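Local structure of hypothetical protein HI1333 (Haemophilus influenzae, 1JO0) at residues A35-A40 with I47-A52; N64-E69 with L82-P87; N39-H44 with T70-V75. The protein probably binds RNA, as a small single-domain member of the CRS1/YhbY (CRM) family, although its precise cellular role is not established. One frame throughout, in Å; residues are numbered along the deposited sequence.

Contact 1: A35-A40 with I47-A52; sequences AEIENA and IKVKVA
Ile-47 lays its side chain against Ala-40 and crosses Ile-37 at about a right angle, the central overlap between helix 31-44 and strand 46-51. These two elements are the second and third parts of a beta-alpha-beta unit that starts with strand 22-24, within the alpha/beta fold of the CRM domain, and the pair illustrates how such a unit closes: the helix runs back over the sheet, nearly antiparallel to the strand that follows it. The axes of segments 35-40 and 47-51 approach to 9.7 Å, at 161° between their N-to-C directions, a spacing filled by aliphatic side chains. Ile-47 serves both helical residues. Its CG1 sits between the backbone N and the carbonyl carbon (chi1 69°), and the extended chain beyond (chi2 171°) takes CD1 to the helix, 4.0 Å from CG2 of Ile-37 and 4.1 Å from CB of Ala-40. CG2 of Ile-47 lies 3.9 Å from CB of Ala-40, so the alanine methyl sits against both branches. Farther along the strand the packing is wider, with CG1 of Ile-37 4.3 Å from CG2 of Val-49. All four residues are buried, and Ile-37 also touches Ile-66 and Thr-70 of helix 56-70, so it sits where both helices meet the sheet. Lys-48 belongs to the other side of the strand, its amine reaching the carbonyl of Leu-18. On the helix, Glu-38 turns from the strand to form a salt bridge with Arg-86. The nearest approach involves backbone: CG2 of Ile-47 rests 3.5 Å from the carbonyl O of Ala-40.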
ATOM      1  N   ALA A  35      -1.539  -9.871  -7.565  1.00 21.66           N
ATOM      2  CA  ALA A  35      -0.183 -10.085  -8.085  1.00 23.72           C
ATOM      3  C   ALA A  35       0.507  -8.779  -8.401  1.00 20.79           C
ATOM      4  O   ALA A  35       1.725  -8.665  -8.210  1.00 21.70           O
ATOM      5  CB  ALA A  35      -0.278 -11.020  -9.292  1.00 31.49           C
ATOM      6  N   GLU A  36      -0.200  -7.794  -8.885  1.00 21.27           N
ATOM      7  CA  GLU A  36       0.384  -6.490  -9.199  1.00 19.83           C
ATOM      8  C   GLU A  36       0.830  -5.848  -7.885  1.00 16.55           C
ATOM      9  O   GLU A  36       1.899  -5.263  -7.855  1.00 17.71           O
ATOM     10  CB  GLU A  36      -0.578  -5.573  -9.919  1.00 21.36           C
ATOM     11  CG  GLU A  36      -0.953  -5.891 -11.382  1.00 24.92           C
ATOM     12  CD  GLU A  36      -1.989  -4.860 -11.812  1.00 29.34           C
ATOM     13  OE1 GLU A  36      -3.151  -5.193 -12.106  1.00 37.40           O
ATOM     14  OE2 GLU A  36      -1.614  -3.662 -11.835  1.00 29.09           O
ATOM     15  N   ILE A  37       0.037  -5.976  -6.830  1.00 17.43           N
ATOM     16  CA  ILE A  37       0.414  -5.380  -5.538  1.00 15.91           C
ATOM     17  C   ILE A  37       1.626  -6.102  -4.997  1.00 16.77           C
ATOM     18  O   ILE A  37       2.574  -5.447  -4.511  1.00 17.86           O
ATOM     19  CB  ILE A  37      -0.775  -5.387  -4.570  1.00 15.90           C
ATOM     20  CG1 ILE A  37      -1.888  -4.453  -5.088  1.00 17.72           C
ATOM     21  CG2 ILE A  37      -0.354  -4.968  -3.188  1.00 17.30           C
ATOM     22  CD1 ILE A  37      -3.204  -4.595  -4.335  1.00 20.03           C
ATOM     23  N   GLU A  38       1.670  -7.404  -5.050  1.00 18.30           N
ATOM     24  CA  GLU A  38       2.869  -8.122  -4.600  1.00 18.64           C
ATOM     25  C   GLU A  38       4.124  -7.703  -5.353  1.00 18.71           C
ATOM     26  O   GLU A  38       5.157  -7.483  -4.770  1.00 19.17           O
ATOM     27  CB  GLU A  38       2.700  -9.616  -4.842  1.00 20.37           C
ATOM     28  CG  GLU A  38       2.022 -10.305  -3.726  1.00 26.49           C
ATOM     29  CD  GLU A  38       2.859 -10.413  -2.445  1.00 28.51           C
ATOM     30  OE1 GLU A  38       2.221 -10.451  -1.390  1.00 28.99           O
ATOM     31  OE2 GLU A  38       4.101 -10.478  -2.459  1.00 27.12           O
ATOM     32  N   ASN A  39       4.004  -7.600  -6.672  1.00 18.74           N
ATOM     33  CA  ASN A  39       5.101  -7.214  -7.525  1.00 19.40           C
ATOM     34  C   ASN A  39       5.603  -5.846  -7.104  1.00 18.86           C
ATOM     35  O   ASN A  39       6.786  -5.556  -7.003  1.00 19.78           O
ATOM     36  CB  ASN A  39       4.659  -7.245  -8.978  1.00 22.08           C
ATOM     37  CG  ASN A  39       5.791  -6.861  -9.912  1.00 22.10           C
ATOM     38  OD1 ASN A  39       6.851  -7.488  -9.956  1.00 23.38           O
ATOM     39  ND2 ASN A  39       5.556  -5.820 -10.687  1.00 27.57           N
ATOM     40  N   ALA A  40       4.674  -4.920  -6.917  1.00 17.58           N
ATOM     41  CA  ALA A  40       4.992  -3.547  -6.564  1.00 16.83           C
ATOM     42  C   ALA A  40       5.659  -3.446  -5.199  1.00 15.31           C
ATOM     43  O   ALA A  40       6.647  -2.750  -4.999  1.00 16.63           O
ATOM     44  CB  ALA A  40       3.712  -2.720  -6.635  1.00 18.75           C
ATOM     45  N   ILE A  47       4.427   1.772  -1.622  1.00 14.05           N
ATOM     46  CA  ILE A  47       3.566   1.863  -2.799  1.00 14.33           C
ATOM     47  C   ILE A  47       2.276   2.635  -2.486  1.00 14.33           C
ATOM     48  O   ILE A  47       1.798   2.645  -1.340  1.00 14.83           O
ATOM     49  CB  ILE A  47       3.215   0.469  -3.387  1.00 15.38           C
ATOM     50  CG1 ILE A  47       2.289  -0.342  -2.476  1.00 15.66           C
ATOM     51  CG2 ILE A  47       4.504  -0.281  -3.741  1.00 19.00           C
ATOM     52  CD1 ILE A  47       1.778  -1.592  -3.161  1.00 18.56           C
ATOM     53  N   LYS A  48       1.724   3.165  -3.558  1.00 15.78           N
ATOM     54  CA  LYS A  48       0.371   3.737  -3.565  1.00 15.57           C
ATOM     55  C   LYS A  48      -0.521   2.913  -4.484  1.00 15.93           C
ATOM     56  O   LYS A  48      -0.178   2.633  -5.603  1.00 17.03           O
ATOM     57  CB  LYS A  48       0.423   5.138  -4.100  1.00 19.48           C
ATOM     58  CG  LYS A  48       0.696   6.218  -3.119  1.00 26.53           C
ATOM     59  CD  LYS A  48       0.488   7.589  -3.819  1.00 28.68           C
ATOM     60  CE  LYS A  48       0.782   8.639  -2.833  1.00 23.20           C
ATOM     61  NZ  LYS A  48       0.888   9.938  -3.510  1.00 20.19           N
ATOM     62  N   VAL A  49      -1.688   2.548  -3.950  1.00 16.04           N
ATOM     63  CA  VAL A  49      -2.685   1.760  -4.660  1.00 16.47           C
ATOM     64  C   VAL A  49      -3.926   2.644  -4.749  1.00 17.55           C
ATOM     65  O   VAL A  49      -4.418   3.170  -3.740  1.00 20.89           O
ATOM     66  CB  VAL A  49      -3.033   0.448  -3.922  1.00 17.98           C
ATOM     67  CG1 VAL A  49      -4.126  -0.321  -4.642  1.00 19.80           C
ATOM     68  CG2 VAL A  49      -1.786  -0.394  -3.746  1.00 19.41           C
ATOM     69  N   LYS A  50      -4.423   2.859  -5.951  1.00 18.48           N
ATOM     70  CA  LYS A  50      -5.599   3.675  -6.175  1.00 19.63           C
ATOM     71  C   LYS A  50      -6.840   2.798  -6.105  1.00 19.89           C
ATOM     72  O   LYS A  50      -6.905   1.759  -6.767  1.00 21.26           O
ATOM     73  CB  LYS A  50      -5.547   4.422  -7.516  0.50 22.41           C
ATOM     74  CG  LYS A  50      -6.594   5.512  -7.674  0.50 22.89           C
ATOM     75  CD  LYS A  50      -6.298   6.359  -8.917  0.50 27.44           C
ATOM     76  CE  LYS A  50      -7.465   7.235  -9.314  0.50 29.74           C
ATOM     77  NZ  LYS A  50      -7.250   8.680  -9.083  0.50 49.74           N
ATOM     78  N   VAL A  51      -7.813   3.226  -5.298  1.00 20.49           N
ATOM     79  CA  VAL A  51      -9.045   2.516  -5.073  1.00 21.89           C
ATOM     80  C   VAL A  51     -10.215   3.480  -5.294  1.00 24.76           C
ATOM     81  O   VAL A  51     -10.944   3.875  -4.402  1.00 29.72           O
ATOM     82  CB  VAL A  51      -9.112   1.856  -3.685  0.59 19.71           C
ATOM     83  CG1 VAL A  51     -10.290   0.899  -3.604  0.59 22.46           C
ATOM     84  CG2 VAL A  51      -7.794   1.152  -3.392  0.59 22.64           C
ATOM     85  N   ALA A  52     -10.352   3.975  -6.521  1.00 29.61           N
ATOM     86  CA  ALA A  52     -11.395   4.961  -6.756  1.00 31.12           C
ATOM     87  C   ALA A  52     -12.779   4.314  -6.817  1.00 34.10           C
ATOM     88  O   ALA A  52     -13.027   3.149  -7.088  1.00 34.30           O
ATOM     89  CB  ALA A  52     -11.138   5.718  -8.059  1.00 32.34           C
TER

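Contact 2: N64-E69 with L82-P87; sequences NAIVRE and LVLYRP
With CG1 anti to its carbonyl carbon (chi1 -64°) and the chain extended beyond it, Ile-66 sends CD1 to Leu-82 and keeps the CG2 branch for Leu-84. Both leucines also place CG anti to the carbonyl carbon, beside the backbone N, which directs their branches toward the helix; the CD1 methyl makes the touch in each case. This is helix-on-sheet packing in an alpha/beta fold: helix 56-70 covers strand 81-85, whose alternate residues Leu-82 and Leu-84 face it across one side of the mixed sheet. A single branched residue thus spans two successive inward-facing positions of a strand. Leu-84 carries the closer contact, crossing Ile-66 at about a right angle. Leu-82 meets Ile-66 at a slant and, in the conformer described, their CD1 atoms are 3.9 Å apart. The three residues are buried, and Ile-66 also touches Ile-37 of helix 31-44 and Leu-29 of a loop. Val-83 and Tyr-85, the intervening strand residues, both pack on Val-75 of the neighbouring strand 73-78. Beyond the strand, Arg-86 bonds through NH1 to the carbonyl O of Thr-70, at the C-terminal end of helix 56-70. The closest approach within the two segments is that of Ile-66 CG2 to Leu-84 CD1, at 3.6 Å.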
ATOM      1  N   ASN A  64      -8.485  -4.526   4.108  1.00 15.56           N
ATOM      2  CA  ASN A  64      -8.286  -5.670   4.988  1.00 15.90           C
ATOM      3  C   ASN A  64      -7.729  -6.862   4.236  1.00 16.94           C
ATOM      4  O   ASN A  64      -6.869  -7.584   4.759  1.00 18.61           O
ATOM      5  CB  ASN A  64      -9.607  -6.027   5.673  1.00 16.87           C
ATOM      6  CG  ASN A  64     -10.038  -5.008   6.705  1.00 18.58           C
ATOM      7  OD1 ASN A  64      -9.303  -4.086   7.002  1.00 18.83           O
ATOM      8  ND2 ASN A  64     -11.250  -5.182   7.244  1.00 18.66           N
ATOM      9  N   ALA A  65      -8.235  -7.081   3.028  1.00 16.33           N
ATOM     10  CA  ALA A  65      -7.775  -8.218   2.244  1.00 17.66           C
ATOM     11  C   ALA A  65      -6.313  -8.039   1.816  1.00 16.86           C
ATOM     12  O   ALA A  65      -5.519  -8.974   1.824  1.00 19.17           O
ATOM     13  CB  ALA A  65      -8.632  -8.408   1.016  1.00 19.00           C
ATOM     14  N   ILE A  66      -5.965  -6.839   1.374  1.00 16.76           N
ATOM     15  CA  ILE A  66      -4.592  -6.548   0.939  1.00 16.50           C
ATOM     16  C   ILE A  66      -3.659  -6.807   2.119  1.00 17.19           C
ATOM     17  O   ILE A  66      -2.634  -7.461   1.992  1.00 18.68           O
ATOM     18  CB  ILE A  66      -4.422  -5.135   0.360  1.00 16.79           C
ATOM     19  CG1 ILE A  66      -5.235  -4.928  -0.921  1.00 18.06           C
ATOM     20  CG2 ILE A  66      -2.946  -4.791   0.189  1.00 18.92           C
ATOM     21  CD1 ILE A  66      -5.337  -3.534  -1.419  1.00 19.40           C
ATOM     22  N   VAL A  67      -3.955  -6.253   3.297  1.00 17.35           N
ATOM     23  CA  VAL A  67      -3.055  -6.423   4.432  1.00 18.80           C
ATOM     24  C   VAL A  67      -2.975  -7.886   4.793  1.00 20.35           C
ATOM     25  O   VAL A  67      -1.903  -8.412   5.109  1.00 21.11           O
ATOM     26  CB  VAL A  67      -3.555  -5.552   5.600  1.00 20.12           C
ATOM     27  CG1 VAL A  67      -2.870  -5.920   6.884  1.00 26.52           C
ATOM     28  CG2 VAL A  67      -3.341  -4.064   5.246  1.00 22.82           C
ATOM     29  N   ARG A  68      -4.073  -8.629   4.795  1.00 20.14           N
ATOM     30  CA  ARG A  68      -4.040 -10.036   5.153  1.00 23.00           C
ATOM     31  C   ARG A  68      -3.144 -10.819   4.217  1.00 21.09           C
ATOM     32  O   ARG A  68      -2.342 -11.623   4.635  1.00 24.95           O
ATOM     33  CB  ARG A  68      -5.448 -10.636   5.071  0.55 24.79           C
ATOM     34  CG  ARG A  68      -5.496 -12.088   5.523  0.55 24.26           C
ATOM     35  CD  ARG A  68      -6.912 -12.635   5.575  0.55 22.80           C
ATOM     36  NE  ARG A  68      -6.921 -14.081   5.804  0.55 22.45           N
ATOM     37  CZ  ARG A  68      -7.241 -15.047   4.975  0.55 25.39           C
ATOM     38  NH1 ARG A  68      -7.639 -14.835   3.730  0.55 35.97           N
ATOM     39  NH2 ARG A  68      -7.177 -16.301   5.401  0.55 32.34           N
ATOM     40  N   GLU A  69      -3.303 -10.609   2.918  1.00 19.64           N
ATOM     41  CA  GLU A  69      -2.571 -11.400   1.925  1.00 20.80           C
ATOM     42  C   GLU A  69      -1.098 -11.035   1.825  1.00 18.83           C
ATOM     43  O   GLU A  69      -0.266 -11.946   1.627  1.00 24.89           O
ATOM     44  CB  GLU A  69      -3.217 -11.147   0.556  1.00 24.59           C
ATOM     45  CG  GLU A  69      -4.669 -11.612   0.468  1.00 33.61           C
ATOM     46  CD  GLU A  69      -4.671 -13.102   0.179  1.00 43.44           C
ATOM     47  OE1 GLU A  69      -3.699 -13.815   0.468  1.00 57.62           O
ATOM     48  OE2 GLU A  69      -5.729 -13.512  -0.296  1.00 41.94           O
ATOM     49  N   LEU A  82      -4.518   4.284  -1.107  1.00 17.37           N
ATOM     50  CA  LEU A  82      -3.945   3.489  -0.037  1.00 17.91           C
ATOM     51  C   LEU A  82      -2.425   3.489  -0.146  1.00 16.01           C
ATOM     52  O   LEU A  82      -1.907   3.057  -1.165  1.00 18.95           O
ATOM     53  CB  LEU A  82      -4.362   2.030  -0.138  0.53 19.91           C
ATOM     54  CG  LEU A  82      -5.850   1.679  -0.260  0.53 18.29           C
ATOM     55  CD1 LEU A  82      -5.996   0.167  -0.278  0.53 18.01           C
ATOM     56  CD2 LEU A  82      -6.628   2.350   0.845  0.53 22.83           C
ATOM     57  N   VAL A  83      -1.736   3.901   0.899  1.00 15.42           N
ATOM     58  CA  VAL A  83      -0.285   3.868   0.920  1.00 15.17           C
ATOM     59  C   VAL A  83       0.134   2.688   1.802  1.00 14.75           C
ATOM     60  O   VAL A  83      -0.339   2.578   2.954  1.00 16.05           O
ATOM     61  CB  VAL A  83       0.286   5.173   1.479  1.00 16.53           C
ATOM     62  CG1 VAL A  83       1.814   5.104   1.413  1.00 17.23           C
ATOM     63  CG2 VAL A  83      -0.239   6.421   0.736  1.00 19.13           C
ATOM     64  N   LEU A  84       0.959   1.812   1.269  1.00 14.56           N
ATOM     65  CA  LEU A  84       1.333   0.554   1.906  1.00 14.41           C
ATOM     66  C   LEU A  84       2.853   0.398   1.924  1.00 14.25           C
ATOM     67  O   LEU A  84       3.516   0.920   1.009  1.00 15.14           O
ATOM     68  CB  LEU A  84       0.725  -0.624   1.189  1.00 17.06           C
ATOM     69  CG  LEU A  84      -0.783  -0.683   1.061  1.00 21.02           C
ATOM     70  CD1 LEU A  84      -1.199  -1.636  -0.041  1.00 29.94           C
ATOM     71  CD2 LEU A  84      -1.358  -1.118   2.379  1.00 28.50           C
ATOM     72  N   TYR A  85       3.370  -0.340   2.878  1.00 14.82           N
ATOM     73  CA  TYR A  85       4.806  -0.582   2.956  1.00 14.18           C
ATOM     74  C   TYR A  85       5.114  -1.990   3.407  1.00 13.88           C
ATOM     75  O   TYR A  85       4.526  -2.458   4.386  1.00 15.98           O
ATOM     76  CB  TYR A  85       5.488   0.414   3.893  1.00 14.89           C
ATOM     77  CG  TYR A  85       6.943   0.133   4.164  1.00 14.41           C
ATOM     78  CD1 TYR A  85       7.946   0.549   3.281  1.00 14.73           C
ATOM     79  CD2 TYR A  85       7.367  -0.538   5.308  1.00 15.54           C
ATOM     80  CE1 TYR A  85       9.282   0.279   3.555  1.00 15.82           C
ATOM     81  CE2 TYR A  85       8.687  -0.794   5.575  1.00 15.39           C
ATOM     82  CZ  TYR A  85       9.650  -0.386   4.701  1.00 15.75           C
ATOM     83  OH  TYR A  85      10.970  -0.629   4.966  1.00 17.96           O
ATOM     84  N   ARG A  86       6.061  -2.644   2.729  1.00 14.31           N
ATOM     85  CA  ARG A  86       6.582  -3.901   3.249  1.00 14.64           C
ATOM     86  C   ARG A  86       8.103  -3.933   3.013  1.00 14.71           C
ATOM     87  O   ARG A  86       8.493  -3.636   1.873  1.00 15.44           O
ATOM     88  CB  ARG A  86       5.948  -5.088   2.563  1.00 15.01           C
ATOM     89  CG  ARG A  86       6.252  -6.427   3.202  1.00 16.89           C
ATOM     90  CD  ARG A  86       5.523  -7.546   2.505  1.00 17.08           C
ATOM     91  NE  ARG A  86       6.004  -7.822   1.168  1.00 18.28           N
ATOM     92  CZ  ARG A  86       5.357  -8.516   0.241  1.00 17.90           C
ATOM     93  NH1 ARG A  86       4.137  -9.008   0.461  1.00 18.74           N
ATOM     94  NH2 ARG A  86       5.962  -8.690  -0.932  1.00 21.05           N
ATOM     95  N   PRO A  87       8.903  -4.257   4.005  1.00 15.33           N
ATOM     96  CA  PRO A  87      10.350  -4.236   3.792  1.00 15.72           C
ATOM     97  C   PRO A  87      10.798  -5.381   2.893  1.00 17.81           C
ATOM     98  O   PRO A  87      10.214  -6.450   2.897  1.00 20.99           O
ATOM     99  CB  PRO A  87      10.901  -4.376   5.216  1.00 18.11           C
ATOM    100  CG  PRO A  87       9.841  -5.147   5.942  1.00 17.20           C
ATOM    101  CD  PRO A  87       8.542  -4.649   5.371  1.00 16.66           C
TER

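Contact 3: N39-H44 with T70-V75; sequences NALNHH and TKAAQV
Leu-41 makes the compact part of this contact, pressing its CD1 methyl against Thr-70 and Ala-72, while the histidines that follow it on helix 31-44 lie on an exposed side. The 70-72 turn joins helix 56-70 to edge strand 73-78, and helix 31-44, lying beside it, packs Leu-41 on the bend, an example of a helix-to-strand connection covered by a second helix. CD1 of Leu-41 lies 3.7 Å from CB of Thr-70 and 4.0 Å from CB of Ala-72; CD2 of Leu-41 comes to 4.2 Å of the same Ala-72 CB, so the alanine is met by both leucine methyls and Thr-70 by CD1. The Leu-41 and Thr-70 side chains cross at about a right angle. Between the two contact residues, Lys-71 has positive phi (63°) and sends its exposed side chain away, its amine returning to the carbonyl of Arg-68. Thr-70, by contrast, is buried with its hydroxyl engaged: OG1 bonds to the carbonyl O of Ile-66 one turn back, and it also closes an ST turn. Chi1 of 68° sets OG1 between the backbone N and the carbonyl carbon and turns CG2 to within 3.9 Å of Leu-41 CD1. In that ST turn, Ala-72 N donates to Thr-70 OG1 at 3.1 Å, nearly straight, with an angle of 163° at the hydrogen.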
ATOM      1  N   ASN A  39       4.004  -7.600  -6.672  1.00 18.74           N
ATOM      2  CA  ASN A  39       5.101  -7.214  -7.525  1.00 19.40           C
ATOM      3  C   ASN A  39       5.603  -5.846  -7.104  1.00 18.86           C
ATOM      4  O   ASN A  39       6.786  -5.556  -7.003  1.00 19.78           O
ATOM      5  CB  ASN A  39       4.659  -7.245  -8.978  1.00 22.08           C
ATOM      6  CG  ASN A  39       5.791  -6.861  -9.912  1.00 22.10           C
ATOM      7  OD1 ASN A  39       6.851  -7.488  -9.956  1.00 23.38           O
ATOM      8  ND2 ASN A  39       5.556  -5.820 -10.687  1.00 27.57           N
ATOM      9  N   ALA A  40       4.674  -4.920  -6.917  1.00 17.58           N
ATOM     10  CA  ALA A  40       4.992  -3.547  -6.564  1.00 16.83           C
ATOM     11  C   ALA A  40       5.659  -3.446  -5.199  1.00 15.31           C
ATOM     12  O   ALA A  40       6.647  -2.750  -4.999  1.00 16.63           O
ATOM     13  CB  ALA A  40       3.712  -2.720  -6.635  1.00 18.75           C
ATOM     14  N   LEU A  41       5.158  -4.168  -4.202  1.00 15.12           N
ATOM     15  CA  LEU A  41       5.795  -4.250  -2.912  1.00 14.93           C
ATOM     16  C   LEU A  41       7.212  -4.773  -3.026  1.00 16.42           C
ATOM     17  O   LEU A  41       8.143  -4.251  -2.409  1.00 16.53           O
ATOM     18  CB  LEU A  41       5.024  -5.104  -1.924  1.00 15.31           C
ATOM     19  CG  LEU A  41       3.701  -4.536  -1.415  1.00 14.50           C
ATOM     20  CD1 LEU A  41       2.924  -5.629  -0.665  1.00 17.42           C
ATOM     21  CD2 LEU A  41       3.872  -3.323  -0.528  1.00 15.33           C
ATOM     22  N   ASN A  42       7.403  -5.822  -3.802  1.00 17.18           N
ATOM     23  CA  ASN A  42       8.708  -6.426  -3.978  1.00 17.51           C
ATOM     24  C   ASN A  42       9.727  -5.453  -4.543  1.00 18.31           C
ATOM     25  O   ASN A  42      10.841  -5.384  -4.013  1.00 22.17           O
ATOM     26  CB  ASN A  42       8.631  -7.642  -4.890  0.65 19.10           C
ATOM     27  CG  ASN A  42       8.123  -8.846  -4.113  0.65 19.49           C
ATOM     28  OD1 ASN A  42       8.150  -8.862  -2.881  0.65 22.17           O
ATOM     29  ND2 ASN A  42       7.694  -9.763  -4.953  0.65 23.20           N
ATOM     30  N   HIS A  43       9.331  -4.738  -5.616  1.00 17.71           N
ATOM     31  CA  HIS A  43      10.299  -3.834  -6.230  1.00 18.19           C
ATOM     32  C   HIS A  43      10.441  -2.526  -5.473  1.00 18.11           C
ATOM     33  O   HIS A  43      11.543  -1.979  -5.402  1.00 18.69           O
ATOM     34  CB  HIS A  43       9.921  -3.528  -7.679  1.00 21.01           C
ATOM     35  CG  HIS A  43      10.115  -4.752  -8.541  1.00 26.87           C
ATOM     36  ND1 HIS A  43      11.349  -5.249  -8.799  1.00 30.91           N
ATOM     37  CD2 HIS A  43       9.218  -5.589  -9.098  1.00 27.97           C
ATOM     38  CE1 HIS A  43      11.238  -6.329  -9.542  1.00 33.65           C
ATOM     39  NE2 HIS A  43       9.943  -6.565  -9.745  1.00 28.98           N
ATOM     40  N   HIS A  44       9.325  -1.996  -4.933  1.00 16.52           N
ATOM     41  CA  HIS A  44       9.348  -0.624  -4.454  1.00 15.63           C
ATOM     42  C   HIS A  44       9.322  -0.462  -2.931  1.00 14.79           C
ATOM     43  O   HIS A  44       9.720   0.624  -2.476  1.00 16.03           O
ATOM     44  CB  HIS A  44       8.136   0.156  -5.000  1.00 16.10           C
ATOM     45  CG  HIS A  44       8.162   0.188  -6.491  1.00 20.78           C
ATOM     46  ND1 HIS A  44       9.102   0.909  -7.181  1.00 23.05           N
ATOM     47  CD2 HIS A  44       7.345  -0.388  -7.398  1.00 26.58           C
ATOM     48  CE1 HIS A  44       8.878   0.780  -8.492  1.00 28.20           C
ATOM     49  NE2 HIS A  44       7.811   0.001  -8.641  1.00 28.77           N
ATOM     50  N   THR A  70      -0.815  -9.754   1.948  1.00 16.97           N
ATOM     51  CA  THR A  70       0.542  -9.272   1.668  1.00 16.38           C
ATOM     52  C   THR A  70       1.390  -9.030   2.917  1.00 16.82           C
ATOM     53  O   THR A  70       2.616  -8.951   2.817  1.00 18.15           O
ATOM     54  CB  THR A  70       0.541  -7.947   0.901  1.00 17.23           C
ATOM     55  OG1 THR A  70       0.031  -6.875   1.729  1.00 16.56           O
ATOM     56  CG2 THR A  70      -0.228  -7.993  -0.414  1.00 18.89           C
ATOM     57  N   LYS A  71       0.761  -8.872   4.079  1.00 17.51           N
ATOM     58  CA  LYS A  71       1.446  -8.507   5.319  1.00 18.52           C
ATOM     59  C   LYS A  71       2.101  -7.139   5.274  1.00 18.50           C
ATOM     60  O   LYS A  71       2.949  -6.812   6.118  1.00 21.80           O
ATOM     61  CB  LYS A  71       2.462  -9.576   5.729  1.00 22.50           C
ATOM     62  CG  LYS A  71       1.944 -10.975   5.523  1.00 31.86           C
ATOM     63  CD  LYS A  71       0.597 -11.273   6.109  1.00 37.87           C
ATOM     64  CE  LYS A  71       0.386 -12.783   5.968  1.00 40.73           C
ATOM     65  NZ  LYS A  71       0.089 -13.237   4.572  1.00 51.66           N
ATOM     66  N   ALA A  72       1.686  -6.296   4.309  1.00 17.72           N
ATOM     67  CA  ALA A  72       2.112  -4.919   4.285  1.00 16.95           C
ATOM     68  C   ALA A  72       1.480  -4.128   5.426  1.00 16.88           C
ATOM     69  O   ALA A  72       0.377  -4.470   5.893  1.00 18.92           O
ATOM     70  CB  ALA A  72       1.781  -4.260   2.951  1.00 17.28           C
ATOM     71  N   ALA A  73       2.171  -3.086   5.836  1.00 16.01           N
ATOM     72  CA  ALA A  73       1.677  -2.076   6.731  1.00 16.86           C
ATOM     73  C   ALA A  73       0.863  -1.023   6.000  1.00 16.00           C
ATOM     74  O   ALA A  73       1.253  -0.550   4.945  1.00 16.52           O
ATOM     75  CB  ALA A  73       2.806  -1.365   7.484  1.00 20.86           C
ATOM     76  N   GLN A  74      -0.230  -0.586   6.621  1.00 18.18           N
ATOM     77  CA  GLN A  74      -0.950   0.602   6.165  1.00 17.92           C
ATOM     78  C   GLN A  74      -0.239   1.840   6.657  1.00 19.86           C
ATOM     79  O   GLN A  74      -0.067   2.051   7.862  1.00 27.63           O
ATOM     80  CB  GLN A  74      -2.336   0.573   6.762  1.00 21.33           C
ATOM     81  CG  GLN A  74      -3.144  -0.649   6.480  1.00 27.51           C
ATOM     82  CD  GLN A  74      -4.391  -0.801   7.328  1.00 31.76           C
ATOM     83  OE1 GLN A  74      -4.591  -1.783   8.075  1.00 45.88           O
ATOM     84  NE2 GLN A  74      -5.229   0.218   7.172  1.00 29.71           N
ATOM     85  N   VAL A  75       0.200   2.653   5.709  1.00 17.32           N
ATOM     86  CA  VAL A  75       0.823   3.904   6.034  1.00 18.06           C
ATOM     87  C   VAL A  75      -0.195   5.040   6.103  1.00 18.34           C
ATOM     88  O   VAL A  75      -0.094   5.834   7.033  1.00 22.10           O
ATOM     89  CB  VAL A  75       1.941   4.217   5.037  1.00 16.45           C
ATOM     90  CG1 VAL A  75       2.520   5.610   5.237  1.00 21.03           C
ATOM     91  CG2 VAL A  75       3.029   3.118   5.095  1.00 18.73           C
TER

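After helix 5-15 and strand 22-24 the chain enters helix 31-44, which starts both contact 1 and contact 3. Contact 1 closes first, a short loop returning the helix to strand 46-51 and completing the beta-alpha-beta unit. Helix 56-70 then opens contact 2, so contacts 1 and 2 stand in series, joined by backbone pairing of strands 46-51 and 81-85. Contact 3 closes a longer loop at 70-75, before strand 81-85 closes contact 2; contacts 2 and 3 therefore cross. Together they tie helices 31-44 and 56-70 to the sheet and to each other, with Ile-47 CD1 touching Leu-41 CD2 where contacts 1 and 3 meet.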